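Local structure of Non-fluorescent flavoprotein (1FVP) at residues Lys3-Val8 / Lys223-Asn228; Leu32-Glu37 / Val213-Asn218; Asn186-Phe191 / Val195-Cys200. The protein binds two flavin mononucleotides per subunit, each carrying a covalently attached myristate that is probably a product of the bioluminescence reaction. One frame throughout, in Å; residues are numbered along the deposited sequence.

Contact 1. Residues Lys3-Val8 / Lys223-Asn228; sequences KWNYGV and KFRQDN. With FMA (6-(3-tetradecanoic acid) flavine mononucleotide), chain D.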
# COMPACT_ATOMS: atom_id res chain seq x y z
N LYS A 3 -20.99 -7.15 6.87
CA LYS A 3 -19.84 -7.65 7.61
C LYS A 3 -18.78 -6.55 7.35
O LYS A 3 -18.53 -6.29 6.17
CB LYS A 3 -19.24 -8.93 7.07
CG LYS A 3 -17.79 -9.17 7.53
CD LYS A 3 -17.19 -10.40 6.90
CE LYS A 3 -15.69 -10.47 7.08
NZ LYS A 3 -15.22 -11.87 6.85
N TRP A 4 -18.27 -6.05 8.44
CA TRP A 4 -17.26 -5.00 8.46
C TRP A 4 -15.85 -5.56 8.68
O TRP A 4 -15.60 -6.12 9.75
CB TRP A 4 -17.56 -4.01 9.59
CG TRP A 4 -18.89 -3.37 9.53
CD1 TRP A 4 -19.93 -3.57 8.67
CD2 TRP A 4 -19.35 -2.39 10.48
NE1 TRP A 4 -21.00 -2.78 9.01
CE2 TRP A 4 -20.67 -2.04 10.11
CE3 TRP A 4 -18.74 -1.78 11.58
CZ2 TRP A 4 -21.40 -1.10 10.82
CZ3 TRP A 4 -19.48 -0.85 12.28
CH2 TRP A 4 -20.78 -0.51 11.91
N ASN A 5 -15.04 -5.35 7.66
CA ASN A 5 -13.62 -5.81 7.75
C ASN A 5 -12.94 -4.64 8.47
O ASN A 5 -13.49 -3.51 8.41
CB ASN A 5 -13.14 -6.23 6.38
CG ASN A 5 -11.93 -7.13 6.31
OD1 ASN A 5 -10.89 -6.75 5.73
ND2 ASN A 5 -11.99 -8.35 6.87
N TYR A 6 -11.85 -4.90 9.15
CA TYR A 6 -11.08 -3.89 9.88
C TYR A 6 -9.60 -3.98 9.54
O TYR A 6 -9.03 -5.08 9.45
CB TYR A 6 -11.24 -4.07 11.40
CG TYR A 6 -12.66 -3.88 11.87
CD1 TYR A 6 -13.19 -2.60 12.03
CD2 TYR A 6 -13.47 -4.97 12.15
CE1 TYR A 6 -14.50 -2.40 12.46
CE2 TYR A 6 -14.79 -4.80 12.58
CZ TYR A 6 -15.29 -3.51 12.73
OH TYR A 6 -16.58 -3.38 13.16
N GLY A 7 -9.02 -2.81 9.36
CA GLY A 7 -7.58 -2.68 9.01
C GLY A 7 -6.96 -1.67 9.97
O GLY A 7 -7.71 -1.12 10.79
N VAL A 8 -5.67 -1.45 9.86
CA VAL A 8 -4.95 -0.49 10.72
C VAL A 8 -4.12 0.40 9.80
O VAL A 8 -3.76 -0.05 8.70
CB VAL A 8 -4.09 -1.27 11.74
CG1 VAL A 8 -2.98 -0.44 12.35
CG2 VAL A 8 -4.91 -1.95 12.82
N LYS A 223 -16.25 -12.31 17.62
CA LYS A 223 -17.47 -12.82 18.23
C LYS A 223 -18.72 -12.40 17.47
O LYS A 223 -19.45 -13.27 16.97
CB LYS A 223 -17.63 -12.41 19.69
CG LYS A 223 -18.21 -13.53 20.56
CD LYS A 223 -18.10 -13.15 22.02
CE LYS A 223 -16.73 -12.71 22.46
NZ LYS A 223 -15.82 -13.82 22.83
N PHE A 224 -18.96 -11.10 17.39
CA PHE A 224 -20.08 -10.48 16.68
C PHE A 224 -20.29 -11.23 15.35
O PHE A 224 -21.45 -11.43 14.93
CB PHE A 224 -19.87 -8.99 16.40
CG PHE A 224 -20.82 -8.40 15.40
CD1 PHE A 224 -20.56 -8.47 14.03
CD2 PHE A 224 -21.99 -7.77 15.84
CE1 PHE A 224 -21.44 -7.93 13.11
CE2 PHE A 224 -22.89 -7.20 14.93
CZ PHE A 224 -22.61 -7.30 13.55
N ARG A 225 -19.17 -11.55 14.71
CA ARG A 225 -19.24 -12.31 13.45
C ARG A 225 -19.84 -13.66 13.94
O ARG A 225 -21.06 -13.84 13.94
CB ARG A 225 -17.97 -12.57 12.70
CG ARG A 225 -16.74 -11.73 12.84
CD ARG A 225 -16.55 -10.65 11.82
NE ARG A 225 -15.19 -10.67 11.30
CZ ARG A 225 -14.52 -9.70 10.69
NH1 ARG A 225 -15.06 -8.50 10.50
NH2 ARG A 225 -13.27 -9.96 10.28
N GLN A 226 -18.94 -14.50 14.40
CA GLN A 226 -19.28 -15.82 14.92
C GLN A 226 -20.73 -15.90 15.37
O GLN A 226 -21.59 -16.57 14.78
CB GLN A 226 -18.35 -16.23 16.08
CG GLN A 226 -17.00 -16.69 15.61
CD GLN A 226 -16.31 -17.67 16.52
OE1 GLN A 226 -16.92 -18.41 17.29
NE2 GLN A 226 -14.97 -17.69 16.39
N ASP A 227 -20.99 -15.17 16.43
CA ASP A 227 -22.28 -15.07 17.10
C ASP A 227 -23.43 -15.09 16.09
O ASP A 227 -24.27 -16.00 16.16
CB ASP A 227 -22.34 -13.88 18.06
CG ASP A 227 -23.45 -14.01 19.08
OD1 ASP A 227 -23.46 -14.99 19.85
OD2 ASP A 227 -24.31 -13.09 19.09
N ASN A 228 -23.41 -14.08 15.24
CA ASN A 228 -24.46 -13.93 14.21
C ASN A 228 -23.84 -13.67 12.84
O ASN A 228 -23.06 -12.76 12.57
CB ASN A 228 -25.52 -12.93 14.65
CG ASN A 228 -25.12 -11.48 14.60
OD1 ASN A 228 -25.80 -10.65 13.98
ND2 ASN A 228 -24.02 -11.14 15.27
N1 FMA D . -24.17 -3.14 11.66
C2 FMA D . -23.67 -3.96 10.73
O2 FMA D . -24.11 -4.22 9.67
N3 FMA D . -22.41 -4.64 10.99
C4 FMA D . -21.75 -4.47 12.15
O4 FMA D . -20.71 -5.07 12.32
C4A FMA D . -22.31 -3.60 13.14
N5 FMA D . -21.75 -3.36 14.30
C5A FMA D . -22.23 -2.55 15.26
C6 FMA D . -21.57 -2.36 16.47
C7 FMA D . -22.13 -1.52 17.40
C7M FMA D . -21.48 -1.21 18.79
C8 FMA D . -23.38 -0.85 17.14
C8M FMA D . -24.04 0.08 18.12
C9 FMA D . -24.01 -1.06 15.94
C9A FMA D . -23.50 -1.88 14.97
N10 FMA D . -24.08 -2.14 13.74
C10 FMA D . -23.60 -2.94 12.79
C1B FMA D . -25.40 -1.46 13.38
C2B FMA D . -25.63 -1.22 11.83
O2B FMA D . -25.97 0.15 11.80
C3B FMA D . -26.74 -2.14 11.34
O3' FMA D . -26.91 -3.23 12.19
C4B FMA D . -26.59 -2.65 9.90
O4' FMA D . -26.49 -1.53 8.96
C5B FMA D . -27.82 -3.51 9.50
O5' FMA D . -28.42 -2.82 8.25
P FMA D . -29.93 -2.40 7.99
O1P FMA D . -30.59 -3.82 7.90
O2P FMA D . -30.38 -1.65 9.14
O3P FMA D . -29.96 -1.58 6.88
C1' FMA D . -19.65 -5.17 17.85
O1' FMA D . -19.79 -4.51 18.95
O2' FMA D . -19.46 -6.39 17.91
C2' FMA D . -20.42 -4.57 16.72
C3' FMA D . -20.28 -3.04 16.67
C4' FMA D . -19.19 -2.71 15.69
C5' FMA D . -17.78 -2.48 16.18
C6' FMA D . -17.12 -1.27 15.56
C7' FMA D . -15.60 -1.39 15.51
C8' FMA D . -14.84 -0.39 16.27
C9' FMA D . -14.37 0.88 15.59
C11 FMA D . -13.94 1.95 16.54
C12 FMA D . -13.19 1.65 17.79
C13 FMA D . -12.68 2.77 18.64
C14 FMA D . -11.89 2.41 19.85
C15 FMA D . -12.44 1.27 20.65
O HOH W 1 -11.85 -7.27 9.73

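Contact 2. Residues Leu32-Glu37 / Val213-Asn218; sequences LRIIDE and VMIDLN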
# COMPACT_ATOMS: atom_id res chain seq x y z
N LEU A 32 2.11 -3.35 15.23
CA LEU A 32 2.19 -4.37 14.17
C LEU A 32 2.29 -5.77 14.78
O LEU A 32 1.81 -6.74 14.17
CB LEU A 32 3.38 -4.09 13.26
CG LEU A 32 3.37 -2.94 12.29
CD1 LEU A 32 4.75 -2.77 11.65
CD2 LEU A 32 2.33 -3.18 11.21
N ARG A 33 2.94 -5.79 15.95
CA ARG A 33 3.12 -7.08 16.63
C ARG A 33 1.75 -7.69 16.94
O ARG A 33 1.49 -8.86 16.61
CB ARG A 33 3.97 -7.00 17.90
CG ARG A 33 4.29 -8.39 18.47
CD ARG A 33 4.91 -8.33 19.82
NE ARG A 33 4.06 -7.64 20.77
CZ ARG A 33 2.89 -8.12 21.19
NH1 ARG A 33 2.41 -9.30 20.82
NH2 ARG A 33 2.17 -7.31 22.00
N ILE A 34 0.92 -6.87 17.56
CA ILE A 34 -0.45 -7.29 17.95
C ILE A 34 -1.13 -7.88 16.72
O ILE A 34 -1.62 -9.01 16.70
CB ILE A 34 -1.21 -6.09 18.59
CG1 ILE A 34 -0.23 -5.44 19.60
CG2 ILE A 34 -2.56 -6.50 19.21
CD1 ILE A 34 -0.76 -4.28 20.47
N ILE A 35 -1.09 -7.03 15.70
CA ILE A 35 -1.66 -7.37 14.38
C ILE A 35 -1.30 -8.83 14.12
O ILE A 35 -2.19 -9.70 14.11
CB ILE A 35 -1.17 -6.35 13.31
CG1 ILE A 35 -1.96 -5.02 13.44
CG2 ILE A 35 -1.24 -6.89 11.86
CD1 ILE A 35 -1.43 -3.82 12.63
N ASP A 36 -0.00 -9.11 13.97
CA ASP A 36 0.44 -10.48 13.70
C ASP A 36 0.02 -11.50 14.75
O ASP A 36 -0.83 -12.37 14.41
CB ASP A 36 1.90 -10.56 13.27
CG ASP A 36 2.08 -10.47 11.76
OD1 ASP A 36 1.99 -11.48 11.02
OD2 ASP A 36 2.31 -9.34 11.25
N GLU A 37 0.55 -11.42 15.96
CA GLU A 37 0.24 -12.41 17.00
C GLU A 37 -0.82 -12.19 18.03
O GLU A 37 -1.33 -13.20 18.61
CB GLU A 37 1.59 -12.74 17.69
CG GLU A 37 2.73 -11.76 17.51
CD GLU A 37 4.12 -12.15 17.88
OE1 GLU A 37 4.48 -12.72 18.91
OE2 GLU A 37 4.98 -11.81 17.01
N VAL A 213 -6.72 -2.24 24.18
CA VAL A 213 -7.83 -1.69 23.40
C VAL A 213 -7.86 -2.39 22.03
O VAL A 213 -8.84 -2.20 21.31
CB VAL A 213 -7.73 -0.18 23.18
CG1 VAL A 213 -9.04 0.50 23.57
CG2 VAL A 213 -6.52 0.47 23.79
N MET A 214 -6.80 -3.12 21.71
CA MET A 214 -6.73 -3.81 20.41
C MET A 214 -7.26 -5.23 20.51
O MET A 214 -8.23 -5.56 19.81
CB MET A 214 -5.35 -3.74 19.77
CG MET A 214 -5.22 -2.44 18.98
SD MET A 214 -3.55 -2.41 18.26
CE MET A 214 -3.75 -3.56 16.90
N ILE A 215 -6.65 -6.03 21.36
CA ILE A 215 -7.14 -7.41 21.48
C ILE A 215 -8.52 -7.46 22.11
O ILE A 215 -9.11 -8.56 22.04
CB ILE A 215 -6.08 -8.39 22.04
CG1 ILE A 215 -6.43 -8.92 23.45
CG2 ILE A 215 -4.63 -7.83 21.99
CD1 ILE A 215 -6.56 -10.49 23.44
N ASP A 216 -9.04 -6.38 22.66
CA ASP A 216 -10.39 -6.41 23.24
C ASP A 216 -11.42 -6.63 22.11
O ASP A 216 -12.18 -7.60 22.14
CB ASP A 216 -10.85 -5.14 23.93
CG ASP A 216 -10.76 -5.23 25.44
OD1 ASP A 216 -9.91 -6.03 25.86
OD2 ASP A 216 -11.56 -4.47 26.04
N LEU A 217 -11.36 -5.63 21.27
CA LEU A 217 -12.14 -5.39 20.07
C LEU A 217 -12.04 -6.51 19.04
O LEU A 217 -12.95 -6.74 18.22
CB LEU A 217 -11.65 -4.02 19.56
CG LEU A 217 -11.82 -3.78 18.08
CD1 LEU A 217 -13.30 -3.85 17.72
CD2 LEU A 217 -11.31 -2.39 17.78
N ASN A 218 -10.92 -7.20 19.09
CA ASN A 218 -10.61 -8.34 18.23
C ASN A 218 -11.61 -9.42 18.66
O ASN A 218 -12.40 -9.96 17.90
CB ASN A 218 -9.18 -8.79 18.48
CG ASN A 218 -8.93 -10.20 17.95
OD1 ASN A 218 -9.30 -11.19 18.60
ND2 ASN A 218 -8.30 -10.25 16.79

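Contact 3. Residues Asn186-Phe191 / Val195-Cys200; sequences NLAGKF and VDFLLC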
# COMPACT_ATOMS: atom_id res chain seq x y z
N ASN A 186 -22.08 4.55 14.76
CA ASN A 186 -23.09 5.62 14.82
C ASN A 186 -22.80 6.45 13.54
O ASN A 186 -23.69 6.84 12.79
CB ASN A 186 -22.99 6.42 16.11
CG ASN A 186 -24.23 7.09 16.65
OD1 ASN A 186 -24.90 7.92 16.00
ND2 ASN A 186 -24.54 6.73 17.91
N LEU A 187 -21.49 6.63 13.40
CA LEU A 187 -20.91 7.35 12.29
C LEU A 187 -21.02 6.51 11.01
O LEU A 187 -21.25 7.08 9.92
CB LEU A 187 -19.45 7.76 12.58
CG LEU A 187 -18.85 8.64 11.47
CD1 LEU A 187 -19.71 9.87 11.22
CD2 LEU A 187 -17.45 9.05 11.86
N ALA A 188 -20.84 5.20 11.22
CA ALA A 188 -20.93 4.28 10.06
C ALA A 188 -22.18 4.78 9.31
O ALA A 188 -22.12 5.08 8.12
CB ALA A 188 -21.05 2.83 10.46
N GLY A 189 -23.22 4.93 10.11
CA GLY A 189 -24.55 5.39 9.77
C GLY A 189 -24.60 6.61 8.87
O GLY A 189 -25.24 6.55 7.79
N LYS A 190 -23.93 7.68 9.27
CA LYS A 190 -23.92 8.92 8.50
C LYS A 190 -23.31 8.70 7.12
O LYS A 190 -23.32 9.62 6.30
CB LYS A 190 -23.19 10.06 9.16
CG LYS A 190 -23.06 10.19 10.65
CD LYS A 190 -24.29 10.73 11.35
CE LYS A 190 -25.09 9.57 11.92
NZ LYS A 190 -26.44 10.04 12.36
N PHE A 191 -22.74 7.55 6.90
CA PHE A 191 -22.08 7.06 5.69
C PHE A 191 -22.93 5.91 5.13
O PHE A 191 -22.42 4.88 4.62
CB PHE A 191 -20.63 6.59 5.94
CG PHE A 191 -19.64 7.71 5.95
CD1 PHE A 191 -19.18 8.26 4.77
CD2 PHE A 191 -19.18 8.25 7.15
CE1 PHE A 191 -18.29 9.31 4.74
CE2 PHE A 191 -18.28 9.31 7.15
CZ PHE A 191 -17.83 9.84 5.93
N VAL A 195 -19.02 1.88 5.02
CA VAL A 195 -17.56 2.00 5.13
C VAL A 195 -16.99 0.92 6.05
O VAL A 195 -17.74 0.41 6.87
CB VAL A 195 -17.20 3.39 5.68
CG1 VAL A 195 -17.43 4.53 4.72
CG2 VAL A 195 -17.92 3.57 7.01
N ASP A 196 -15.73 0.69 5.84
CA ASP A 196 -14.77 -0.19 6.48
C ASP A 196 -13.73 0.76 7.09
O ASP A 196 -13.57 1.86 6.50
CB ASP A 196 -14.19 -1.19 5.50
CG ASP A 196 -14.88 -2.54 5.64
OD1 ASP A 196 -15.99 -2.59 6.19
OD2 ASP A 196 -14.25 -3.52 5.17
N PHE A 197 -13.10 0.37 8.19
CA PHE A 197 -12.16 1.29 8.86
C PHE A 197 -10.70 0.89 8.99
O PHE A 197 -10.24 -0.21 9.26
CB PHE A 197 -12.69 1.70 10.23
CG PHE A 197 -14.16 1.63 10.43
CD1 PHE A 197 -14.75 0.40 10.71
CD2 PHE A 197 -14.95 2.77 10.32
CE1 PHE A 197 -16.13 0.30 10.90
CE2 PHE A 197 -16.34 2.70 10.50
CZ PHE A 197 -16.91 1.45 10.79
N LEU A 198 -9.93 1.94 8.79
CA LEU A 198 -8.47 1.97 8.87
C LEU A 198 -8.33 2.94 10.06
O LEU A 198 -8.54 4.14 9.76
CB LEU A 198 -7.93 2.52 7.57
CG LEU A 198 -7.82 1.64 6.36
CD1 LEU A 198 -6.71 2.14 5.43
CD2 LEU A 198 -7.51 0.21 6.82
N LEU A 199 -8.08 2.41 11.23
CA LEU A 199 -8.01 3.22 12.44
C LEU A 199 -6.65 3.23 13.09
O LEU A 199 -6.21 2.18 13.58
CB LEU A 199 -9.15 2.69 13.34
CG LEU A 199 -9.57 1.24 13.23
CD1 LEU A 199 -8.41 0.28 13.45
CD2 LEU A 199 -10.64 0.93 14.27
N CYS A 200 -6.02 4.39 13.15
CA CYS A 200 -4.70 4.62 13.75
C CYS A 200 -4.76 4.64 15.26
O CYS A 200 -5.40 5.59 15.76
CB CYS A 200 -4.17 6.00 13.32
SG CYS A 200 -2.48 6.34 13.88

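Contact 1. Residues Lys3-Val8 / Lys223-Asn228
Arg225 reaches from the last turns of helix 207-227 across the entry to the first strand, its long arm letting a helix residue reach the main chain of residues 3-8. Its guanidinium lies beneath the Lys3 side chain: Lys3 CE sits over the centre of one face, 3.9 Å from Arg225 CZ. Lys3 CG stands anti to the backbone N (chi1 160°) and the chain beyond it is extended, which brings these methylenes over the flat group. A water accepts from Arg225 NH2 at 3.1 Å; its approach to Tyr6 N is implausibly short, so a bridge between the arginine and the main chain of Tyr6 is doubtful.

The packed side is aromatic and belongs to the flavin site. The flat indole of Trp4 matches the flat isoalloxazine, FMA C4 standing 3.4 Å above its centre, while Phe224 approaches FMA O4 and O2', and Tyr6 OH lies beside the fatty chain. The looser side holds the partly exposed Lys3 and Asn5, with Asn5 ND2 4.0 Å from Arg225 NH2. Lys3 NZ comes within 4.4 Å of Arg225 NH2, probably tolerable because the lysine has some access to solvent, whereas the guanidinium is buried, with Trp4 O in plane at its edge, 2.6 Å from Arg225 NH1, and a water on NH2.

Contact 2. Residues Leu32-Glu37 / Val213-Asn218
Ile34 places its CG2 anti to the backbone N, with CG1 beside that nitrogen (chi1 -46°), while Met214 runs straight from CB to SD and then bends at its last torsion (chi3 77°), which turns CE toward the isoleucine. CE then rests 3.9 Å from Ile34 CG2 and also meets Ile34 CB, and Met214 SD lies alongside Ile34 CD1. The same CG2 methyl touches a second partner, Ile215 CG2, at 3.7 Å, the two side chains crossing at about a right angle. Met214 CE also touches Ile35 CG1, at 4.2 Å. Methionine suits this spot because its flexible, unbranched chain lets the terminal methyl touch both Ile34 and Ile35 of helix 23-38.

These segments belong to helices 23-38 and 207-227, whose axes come within 10.6 Å here and run at 29° to one another in the same general direction. Helix 23-38 is the connection of a beta-alpha-beta unit between the parallel neighbouring strands 6-11 and 42-48, and helix 207-227 follows strand 195-199, the other neighbour of 6-11, so the two pack side by side against the sheet, as in the barrel-like fold of the bacterial luciferase family. Ile35 also reaches Val8 and Ile45 on those strands, and Leu32 and Ile35 meet Leu72 and Glu70 of the second subunit. Met214 O is hydrogen-bonded to Tyr42 OH, and Thr39 OG1 binds the carbonyls of Ile34 and Ile35.

Contact 3. Residues Asn186-Phe191 / Val195-Cys200
This is apolar helix-on-strand packing, where the chain leaves helix 178-190, turns through four residues and enters strand 195-199 in the middle of the sheet. Val195, the first residue of the strand, carries most of it. Its CG1 touches Phe191 CB at 4.0 Å and, obliquely, the beginning of the Phe191 ring, while its CG2, in the crowded position between the backbone N and the carbonyl carbon (chi1 -71° for CG1), turns toward the helix and lies 4.3 Å from Ala188 CA.

Two residues on, Phe197 presents a ring edge to the same helix: Ala188 CB sits near the ring plane, 4.4 Å from Phe197 CZ. Alanine suits this place because its single methyl lets the aromatic edge approach the helix backbone, and a beta-branched valine suits a strand facing outward to a helix. Beyond the pair, the Phe191 ring meets Phe94 and packs on Leu107 of helix 100-116, and Phe197 meets Trp4, whose side chain also touches Ala188. Along its two edges the strand is hydrogen-bonded to strands 6-11 and 126-134.

With no hydrogen bond between the two segments, the fit rests on shape and on exclusion of water, so the polar demands of the strand fall to its neighbours in the sheet, and the aromatic rings of Phe197 and Trp4 extend this apolar layer toward the flavin.

In the fold
Near the N terminus the residues leading into strand 6-11 meet the end of helix 207-227, so contact 1 closes a loop of more than 200 residues. Helix 23-38 comes next, and contact 2 joins it to an earlier part of that same last helix, so its loop lies within that of contact 1. Contact 3 closes a tight turn from helix 178-190 into strand 195-199, inside both larger loops; none cross. Contacts 1 and 3 meet where Gly7 N probably donates a hydrogen bond to Phe197 O between neighbouring strands, and contacts 1 and 2 where Val8 packs on Ile35, uniting sheet, outer helices and flavin site.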